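Side-chain contacts in carbonic anhydrase (Unidentified, PDB 3R1W), which probably catalyses the reversible hydration of carbon dioxide to bicarbonate, as a trimeric gamma-class carbonic anhydrase built on a left-handed beta-helix: residues G41-V46 / R177-H182; H74-S79 / I119-I124; K141-E144 / V148-G151. All blocks are in the same frame, centred on the assembly; numbering follows the deposited sequence.

Interaction 1: residues G41-V46 / R177-H182; sequences GDDCSV and RLKDKH
The C-terminal helix 162-184 lies along the outside of the left-handed beta-helix, and Lys179 ties it to Asp43 and Ser45 at a corner of one coil. Gly41 to Cys44 form a type II turn, with Asp43 at its third position, and the turn leads into strand 45-46. From there the Asp43 carboxylate reaches Lys179, the two side chains crossing at about a right angle. Lys179 NZ donates to Asp43 OD1 at 2.8 Å, meeting that oxygen on its anti side and 18° out of the carboxylate plane. Lys179 NZ also donates to Asp180 OD1 at 2.7 Å, this time on the syn side. Asp43 OD1 and Asp180 OD1 lie 5.0 Å apart, and the shared ammonium probably offsets their repulsion. Arg25 completes the network: its NE forms a salt bridge with Asp43 OD1, and its carbonyl oxygen accepts from Lys179 NZ. The lysine stem matters as well. The helix is placed so that Lys179 CB points toward the coil and rests 3.7 Å from Ser45 CB. With CG set between the backbone N and carbonyl carbon (chi1 65°), an uncommon choice in a helix, Lys179 CG stays 4.0 Å from Ser45 CB, and a bend at chi2 sends the chain on toward Asp43. A small serine suits this close approach, and its OG turns to Trp47 NE1. A long lysine can lay its first methylenes on Ser45 and still bring its ammonium to the Asp43 carboxylate. Such a helix, running back along the coils after the last strand, is characteristic of gamma-class carbonic anhydrases.

Interaction 2: residues H74-S79 / I119-I124; sequences HITHAS and IMDGAI
Thr76 OG1 donates to Asp121 OD2 in a short hydrogen bond of 2.5 Å, which carries this contact between loops at the same corner of the left-handed beta-helix, two coils apart. The hydroxyl comes to the syn side of the carboxylate oxygen, 24° out of the carboxylate plane, and the side chains meet obliquely. Thr76 belongs to the long loop that leaves strand 72-74, whereas Asp121 stands at the second position of a type II turn running from Met120 to Ala123. Gly122 takes the third position with a positive phi of 80°, a conformation that favours glycine. Threonine suits its place because OG1, lying opposite the carbonyl carbon across the CA-CB bond (chi1 -66°), faces the acid while the methyl CG2 stays farther off, 3.9 Å from Asp121 OD2. Aspartate is short enough to serve two partners from the turn: its other oxygen, OD1, accepts from His103 ND1. Thr76 may therefore act as a second-shell residue that steadies the acid positioning this imidazole. The His103 ring meets that of His74, which in turn meets His98 of the third subunit, an arrangement consistent with the three-histidine metal site that gamma-class carbonic anhydrases build at subunit interfaces. The turn that carries the acid is closed by its own backbone, Ala123 N donating to Met120 O at 3.1 Å.

Interaction 3: residues K141-E144 / V148-G151; sequences KVLE and VYMG
Leu143 and Tyr149 each place CG beside the backbone N and opposite the carbonyl carbon (chi1 -75° for the tyrosine), which turns the two groups toward each other; the side chains then pass in opposite directions. The pair joins two neighbouring faces of the last coil of the left-handed beta-helix, strand 142-143 and strand 147-150. Leu143 CD2 sits over the middle of one face of the Tyr149 ring, 3.6 Å from its centroid and 13° off the normal, a well-centred CH-pi contact. Leu143 CB follows along the ring toward its hydroxyl end, 3.8 Å from Tyr149 CE1. Leucine suits this place, since its branched end can spread across the face of a flat ring while also packing on Val131 of the coil before.

At the far end of the ring the phenol oxygen is an acceptor: Glu144 N donates to Tyr149 OH at 3.0 Å, nearly straight at 166°. This satisfies a backbone amide just past the end of strand 142-143. A phenylalanine here lacks the hydroxyl and would probably leave the Glu144 amide without its acceptor, freeing the chain at that corner to shift. Glu144 also lays its aliphatic stem by the hydroxyl, while its OE1 pairs with Lys156 of strand 155-159, the strand that turns back antiparallel to 147-150. Lys141 adds only a loose contact, its CE 4.4 Å from Tyr149 CE2.

The three contacts mark different parts of one beta-helix. Along the chain, interactions 2 and 3 follow in series, both nested within the loop closed by interaction 1. Interaction 1 lies across the chain's centre from the others, its centre about 26 Å from that of interaction 2 and about 27 Å from that of interaction 3, though strands 45-46 and 147-150 belong to the same sheet. Interactions 2 and 3 have centres about 17 Å apart and touch: strands 124-125 and 142-143 are parallel neighbours, with probable backbone hydrogen bonds linking Ile124 to Lys141 and Leu143. Stacked coils thus tie the loops near the probable metal site to the last coil, while the C-terminal helix 162-184 returns to an early one.

Interaction 1: residues G41-V46 / R177-H182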
loop_
_atom_site.group_PDB
_atom_site.type_symbol
_atom_site.label_atom_id
_atom_site.label_comp_id
_atom_site.label_asym_id
_atom_site.label_seq_id
_atom_site.Cartn_x
_atom_site.Cartn_y
_atom_site.Cartn_z
ATOM N N GLY B 41 -7.851 -16.035 -15.121
ATOM C CA GLY B 41 -7.465 -17.045 -16.096
ATOM C C GLY B 41 -6.433 -18.032 -15.585
ATOM O O GLY B 41 -5.879 -17.876 -14.492
ATOM N N ASP B 42 -6.172 -19.062 -16.388
ATOM C CA ASP B 42 -5.199 -20.083 -16.025
ATOM C C ASP B 42 -3.848 -19.463 -15.669
ATOM O O ASP B 42 -3.394 -18.513 -16.309
ATOM C CB ASP B 42 -5.000 -21.078 -17.177
ATOM C CG ASP B 42 -6.252 -21.877 -17.499
ATOM O OD1 ASP B 42 -7.225 -21.833 -16.713
ATOM O OD2 ASP B 42 -6.255 -22.562 -18.551
ATOM N N ASP B 43 -3.212 -20.008 -14.639
ATOM C CA ASP B 43 -1.843 -19.637 -14.284
ATOM C C ASP B 43 -1.687 -18.225 -13.716
ATOM O O ASP B 43 -0.565 -17.722 -13.628
ATOM C CB ASP B 43 -0.882 -19.836 -15.477
ATOM C CG ASP B 43 -0.599 -21.303 -15.769
ATOM O OD1 ASP B 43 -0.431 -22.091 -14.812
ATOM O OD2 ASP B 43 -0.542 -21.675 -16.966
ATOM N N CYS B 44 -2.798 -17.585 -13.340
ATOM C CA CYS B 44 -2.714 -16.291 -12.681
ATOM C C CYS B 44 -2.186 -16.490 -11.274
ATOM O O CYS B 44 -2.203 -17.596 -10.743
ATOM C CB CYS B 44 -4.074 -15.613 -12.608
ATOM S SG CYS B 44 -4.557 -14.785 -14.122
ATOM N N SER B 45 -1.693 -15.409 -10.687
ATOM C CA SER B 45 -1.148 -15.480 -9.341
ATOM C C SER B 45 -1.477 -14.200 -8.604
ATOM O O SER B 45 -1.325 -13.109 -9.140
ATOM C CB SER B 45 0.365 -15.692 -9.385
ATOM O OG SER B 45 1.033 -14.679 -10.110
ATOM N N VAL B 46 -1.944 -14.350 -7.373
ATOM C CA VAL B 46 -2.295 -13.210 -6.551
ATOM C C VAL B 46 -1.508 -13.343 -5.266
ATOM O O VAL B 46 -1.627 -14.335 -4.554
ATOM C CB VAL B 46 -3.796 -13.154 -6.261
ATOM C CG1 VAL B 46 -4.114 -11.910 -5.436
ATOM C CG2 VAL B 46 -4.594 -13.136 -7.574
ATOM N N ARG B 177 6.268 -19.748 -13.102
ATOM C CA ARG B 177 7.137 -20.704 -12.434
ATOM C C ARG B 177 7.235 -20.438 -10.931
ATOM O O ARG B 177 7.259 -21.376 -10.138
ATOM C CB ARG B 177 8.533 -20.740 -13.075
ATOM C CG ARG B 177 8.554 -21.370 -14.461
ATOM C CD ARG B 177 9.984 -21.620 -14.931
ATOM N NE ARG B 177 10.769 -20.388 -14.965
ATOM C CZ ARG B 177 10.775 -19.541 -15.990
ATOM N NH1 ARG B 177 10.036 -19.796 -17.062
ATOM N NH2 ARG B 177 11.515 -18.440 -15.944
ATOM N N LEU B 178 7.278 -19.161 -10.545
ATOM C CA LEU B 178 7.410 -18.789 -9.138
ATOM C C LEU B 178 6.143 -19.178 -8.394
ATOM O O LEU B 178 6.178 -19.723 -7.284
ATOM C CB LEU B 178 7.632 -17.282 -9.007
ATOM C CG LEU B 178 7.836 -16.792 -7.576
ATOM C CD1 LEU B 178 9.036 -17.507 -6.936
ATOM C CD2 LEU B 178 8.012 -15.266 -7.566
ATOM N N LYS B 179 4.986 -18.905 -8.985
ATOM C CA LYS B 179 3.738 -19.285 -8.329
ATOM C C LYS B 179 3.572 -20.809 -8.186
ATOM O O LYS B 179 2.954 -21.255 -7.233
ATOM C CB LYS B 179 2.498 -18.640 -8.973
ATOM C CG LYS B 179 2.202 -19.060 -10.395
ATOM C CD LYS B 179 1.230 -20.216 -10.467
ATOM C CE LYS B 179 1.010 -20.634 -11.930
ATOM N NZ LYS B 179 0.476 -22.009 -12.125
ATOM N N ASP B 180 4.131 -21.606 -9.103
ATOM C CA ASP B 180 4.080 -23.037 -8.888
ATOM C C ASP B 180 4.866 -23.432 -7.637
ATOM O O ASP B 180 4.489 -24.368 -6.940
ATOM C CB ASP B 180 4.582 -23.784 -10.133
ATOM C CG ASP B 180 3.576 -23.738 -11.280
ATOM O OD1 ASP B 180 2.369 -23.583 -11.004
ATOM O OD2 ASP B 180 3.988 -23.876 -12.454
ATOM N N LYS B 181 5.957 -22.725 -7.359
ATOM C CA LYS B 181 6.744 -23.009 -6.167
ATOM C C LYS B 181 5.974 -22.627 -4.911
ATOM O O LYS B 181 5.986 -23.347 -3.921
ATOM C CB LYS B 181 8.089 -22.286 -6.196
ATOM C CG LYS B 181 8.988 -22.687 -7.358
ATOM C CD LYS B 181 10.314 -21.949 -7.286
ATOM C CE LYS B 181 11.292 -22.433 -8.335
ATOM N NZ LYS B 181 12.583 -21.696 -8.241
ATOM N N HIS B 182 5.316 -21.476 -4.951
ATOM C CA HIS B 182 4.501 -21.041 -3.825
ATOM C C HIS B 182 3.311 -21.990 -3.596
ATOM O O HIS B 182 2.946 -22.273 -2.449
ATOM C CB HIS B 182 4.042 -19.597 -4.028
ATOM C CG HIS B 182 5.051 -18.573 -3.609
ATOM N ND1 HIS B 182 6.240 -18.362 -4.279
ATOM C CD2 HIS B 182 5.042 -17.700 -2.575
ATOM C CE1 HIS B 182 6.918 -17.397 -3.677
ATOM N NE2 HIS B 182 6.207 -16.981 -2.640
#

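Interaction 2: residues H74-S79 / I119-I124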
loop_
_atom_site.group_PDB
_atom_site.type_symbol
_atom_site.label_atom_id
_atom_site.label_comp_id
_atom_site.label_asym_id
_atom_site.label_seq_id
_atom_site.Cartn_x
_atom_site.Cartn_y
_atom_site.Cartn_z
ATOM N N HIS B 74 -9.922 -2.488 -8.028
ATOM C CA HIS B 74 -11.312 -2.204 -7.723
ATOM C C HIS B 74 -11.990 -1.538 -8.919
ATOM O O HIS B 74 -11.408 -1.408 -9.997
ATOM C CB HIS B 74 -11.425 -1.359 -6.439
ATOM C CG HIS B 74 -12.809 -1.314 -5.863
ATOM N ND1 HIS B 74 -13.436 -0.138 -5.512
ATOM C CD2 HIS B 74 -13.695 -2.306 -5.597
ATOM C CE1 HIS B 74 -14.648 -0.404 -5.052
ATOM N NE2 HIS B 74 -14.829 -1.712 -5.094
ATOM N N ILE B 75 -13.235 -1.147 -8.725
ATOM C CA ILE B 75 -14.076 -0.715 -9.821
ATOM C C ILE B 75 -14.970 0.435 -9.380
ATOM O O ILE B 75 -14.942 0.844 -8.216
ATOM C CB ILE B 75 -14.930 -1.887 -10.337
ATOM C CG1 ILE B 75 -15.465 -2.739 -9.170
ATOM C CG2 ILE B 75 -14.088 -2.777 -11.243
ATOM C CD1 ILE B 75 -16.448 -2.015 -8.210
ATOM N N THR B 76 -15.765 0.960 -10.307
ATOM C CA THR B 76 -16.671 2.057 -9.973
ATOM C C THR B 76 -18.122 1.673 -10.267
ATOM O O THR B 76 -18.442 1.227 -11.366
ATOM C CB THR B 76 -16.316 3.325 -10.768
ATOM O OG1 THR B 76 -15.031 3.800 -10.357
ATOM C CG2 THR B 76 -17.361 4.424 -10.536
ATOM N N HIS B 77 -19.005 1.853 -9.288
ATOM C CA HIS B 77 -20.396 1.485 -9.500
ATOM C C HIS B 77 -21.085 2.433 -10.482
ATOM O O HIS B 77 -20.718 3.604 -10.613
ATOM C CB HIS B 77 -21.160 1.395 -8.170
ATOM C CG HIS B 77 -21.513 2.723 -7.571
ATOM N ND1 HIS B 77 -22.803 3.214 -7.567
ATOM C CD2 HIS B 77 -20.759 3.646 -6.931
ATOM C CE1 HIS B 77 -22.824 4.389 -6.966
ATOM N NE2 HIS B 77 -21.598 4.675 -6.567
ATOM N N ALA B 78 -22.085 1.916 -11.180
ATOM C CA ALA B 78 -22.863 2.732 -12.099
ATOM C C ALA B 78 -23.765 3.688 -11.318
ATOM O O ALA B 78 -24.452 3.281 -10.376
ATOM C CB ALA B 78 -23.689 1.846 -13.005
ATOM N N SER B 79 -23.735 4.962 -11.701
ATOM C CA SER B 79 -24.577 5.972 -11.072
ATOM C C SER B 79 -24.687 7.202 -11.970
ATOM O O SER B 79 -24.098 7.246 -13.047
ATOM C CB SER B 79 -24.008 6.385 -9.711
ATOM O OG SER B 79 -22.919 7.278 -9.871
ATOM N N ILE B 119 -3.572 3.276 -12.121
ATOM C CA ILE B 119 -4.296 3.401 -13.387
ATOM C C ILE B 119 -5.761 3.631 -13.054
ATOM O O ILE B 119 -6.377 2.808 -12.383
ATOM C CB ILE B 119 -4.211 2.115 -14.225
ATOM C CG1 ILE B 119 -2.802 1.517 -14.184
ATOM C CG2 ILE B 119 -4.670 2.374 -15.662
ATOM C CD1 ILE B 119 -1.735 2.405 -14.747
ATOM N N MET B 120 -6.324 4.720 -13.567
ATOM C CA MET B 120 -7.621 5.210 -13.094
ATOM C C MET B 120 -8.805 4.953 -14.042
ATOM O O MET B 120 -8.635 4.428 -15.139
ATOM C CB MET B 120 -7.492 6.693 -12.742
ATOM C CG MET B 120 -6.347 6.947 -11.749
ATOM S SD MET B 120 -6.072 8.682 -11.357
ATOM C CE MET B 120 -7.571 9.069 -10.465
ATOM N N ASP B 121 -10.005 5.318 -13.598
ATOM C CA ASP B 121 -11.237 4.955 -14.305
ATOM C C ASP B 121 -11.212 5.292 -15.792
ATOM O O ASP B 121 -10.915 6.422 -16.180
ATOM C CB ASP B 121 -12.458 5.638 -13.676
ATOM C CG ASP B 121 -12.921 4.972 -12.382
ATOM O OD1 ASP B 121 -12.445 3.871 -12.062
ATOM O OD2 ASP B 121 -13.788 5.555 -11.688
ATOM N N GLY B 122 -11.554 4.309 -16.614
ATOM C CA GLY B 122 -11.735 4.544 -18.031
ATOM C C GLY B 122 -10.441 4.604 -18.810
ATOM O O GLY B 122 -10.452 4.779 -20.028
ATOM N N ALA B 123 -9.316 4.454 -18.118
ATOM C CA ALA B 123 -8.038 4.387 -18.815
ATOM C C ALA B 123 -7.958 3.110 -19.655
ATOM O O ALA B 123 -8.509 2.078 -19.290
ATOM C CB ALA B 123 -6.871 4.464 -17.815
ATOM N N ILE B 124 -7.259 3.186 -20.783
ATOM C CA ILE B 124 -7.083 2.031 -21.644
ATOM C C ILE B 124 -5.605 1.844 -21.935
ATOM O O ILE B 124 -4.963 2.719 -22.508
ATOM C CB ILE B 124 -7.852 2.203 -22.979
ATOM C CG1 ILE B 124 -9.359 2.258 -22.715
ATOM C CG2 ILE B 124 -7.514 1.078 -23.940
ATOM C CD1 ILE B 124 -10.189 2.638 -23.932
#

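Interaction 3: residues K141-E144 / V148-G151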
loop_
_atom_site.group_PDB
_atom_site.type_symbol
_atom_site.label_atom_id
_atom_site.label_comp_id
_atom_site.label_asym_id
_atom_site.label_seq_id
_atom_site.Cartn_x
_atom_site.Cartn_y
_atom_site.Cartn_z
ATOM N N LYS B 141 -7.282 8.052 -20.011
ATOM C CA LYS B 141 -6.041 8.100 -20.789
ATOM C C LYS B 141 -5.801 6.809 -21.579
ATOM O O LYS B 141 -5.939 5.706 -21.041
ATOM C CB LYS B 141 -4.856 8.391 -19.861
ATOM C CG LYS B 141 -3.481 8.322 -20.527
ATOM C CD LYS B 141 -3.169 9.590 -21.304
ATOM C CE LYS B 141 -1.792 9.511 -21.953
ATOM N NZ LYS B 141 -1.518 10.712 -22.774
ATOM N N VAL B 142 -5.445 6.952 -22.858
ATOM C CA VAL B 142 -5.128 5.810 -23.707
ATOM C C VAL B 142 -3.616 5.672 -23.852
ATOM O O VAL B 142 -2.931 6.629 -24.232
ATOM C CB VAL B 142 -5.752 5.952 -25.112
ATOM C CG1 VAL B 142 -5.371 4.752 -25.995
ATOM C CG2 VAL B 142 -7.266 6.098 -25.004
ATOM N N LEU B 143 -3.098 4.493 -23.524
ATOM C CA LEU B 143 -1.669 4.213 -23.680
ATOM C C LEU B 143 -1.430 3.389 -24.938
ATOM O O LEU B 143 -1.897 2.255 -25.049
ATOM C CB LEU B 143 -1.113 3.482 -22.454
ATOM C CG LEU B 143 -1.280 4.175 -21.102
ATOM C CD1 LEU B 143 -0.397 3.512 -20.054
ATOM C CD2 LEU B 143 -0.975 5.667 -21.174
ATOM N N GLU B 144 -0.689 3.963 -25.884
ATOM C CA GLU B 144 -0.520 3.354 -27.198
ATOM C C GLU B 144 0.451 2.186 -27.169
ATOM O O GLU B 144 1.490 2.251 -26.523
ATOM C CB GLU B 144 -0.037 4.395 -28.211
ATOM C CG GLU B 144 -0.957 5.598 -28.340
ATOM C CD GLU B 144 -0.389 6.684 -29.244
ATOM O OE1 GLU B 144 0.627 6.427 -29.932
ATOM O OE2 GLU B 144 -0.961 7.795 -29.259
ATOM N N VAL B 148 6.731 3.116 -23.750
ATOM C CA VAL B 148 6.962 3.266 -22.326
ATOM C C VAL B 148 6.321 4.568 -21.864
ATOM O O VAL B 148 6.517 5.621 -22.476
ATOM C CB VAL B 148 8.467 3.337 -22.005
ATOM C CG1 VAL B 148 8.678 3.586 -20.524
ATOM C CG2 VAL B 148 9.167 2.059 -22.441
ATOM N N TYR B 149 5.549 4.497 -20.787
ATOM C CA TYR B 149 4.938 5.683 -20.201
ATOM C C TYR B 149 5.452 5.904 -18.787
ATOM O O TYR B 149 5.642 4.948 -18.041
ATOM C CB TYR B 149 3.418 5.541 -20.195
ATOM C CG TYR B 149 2.792 5.724 -21.564
ATOM C CD1 TYR B 149 2.739 4.672 -22.484
ATOM C CD2 TYR B 149 2.252 6.955 -21.936
ATOM C CE1 TYR B 149 2.163 4.850 -23.734
ATOM C CE2 TYR B 149 1.681 7.139 -23.182
ATOM C CZ TYR B 149 1.634 6.089 -24.072
ATOM O OH TYR B 149 1.055 6.288 -25.309
ATOM N N MET B 150 5.662 7.158 -18.412
ATOM C CA MET B 150 6.205 7.486 -17.102
ATOM C C MET B 150 5.670 8.822 -16.592
ATOM O O MET B 150 5.377 9.712 -17.374
ATOM C CB MET B 150 7.736 7.524 -17.171
ATOM C CG MET B 150 8.453 7.900 -15.909
ATOM S SD MET B 150 10.229 7.549 -16.017
ATOM C CE MET B 150 10.221 5.781 -16.305
ATOM N N GLY B 151 5.552 8.951 -15.278
ATOM C CA GLY B 151 5.248 10.232 -14.665
ATOM C C GLY B 151 3.848 10.359 -14.097
ATOM O O GLY B 151 3.038 9.422 -14.171
#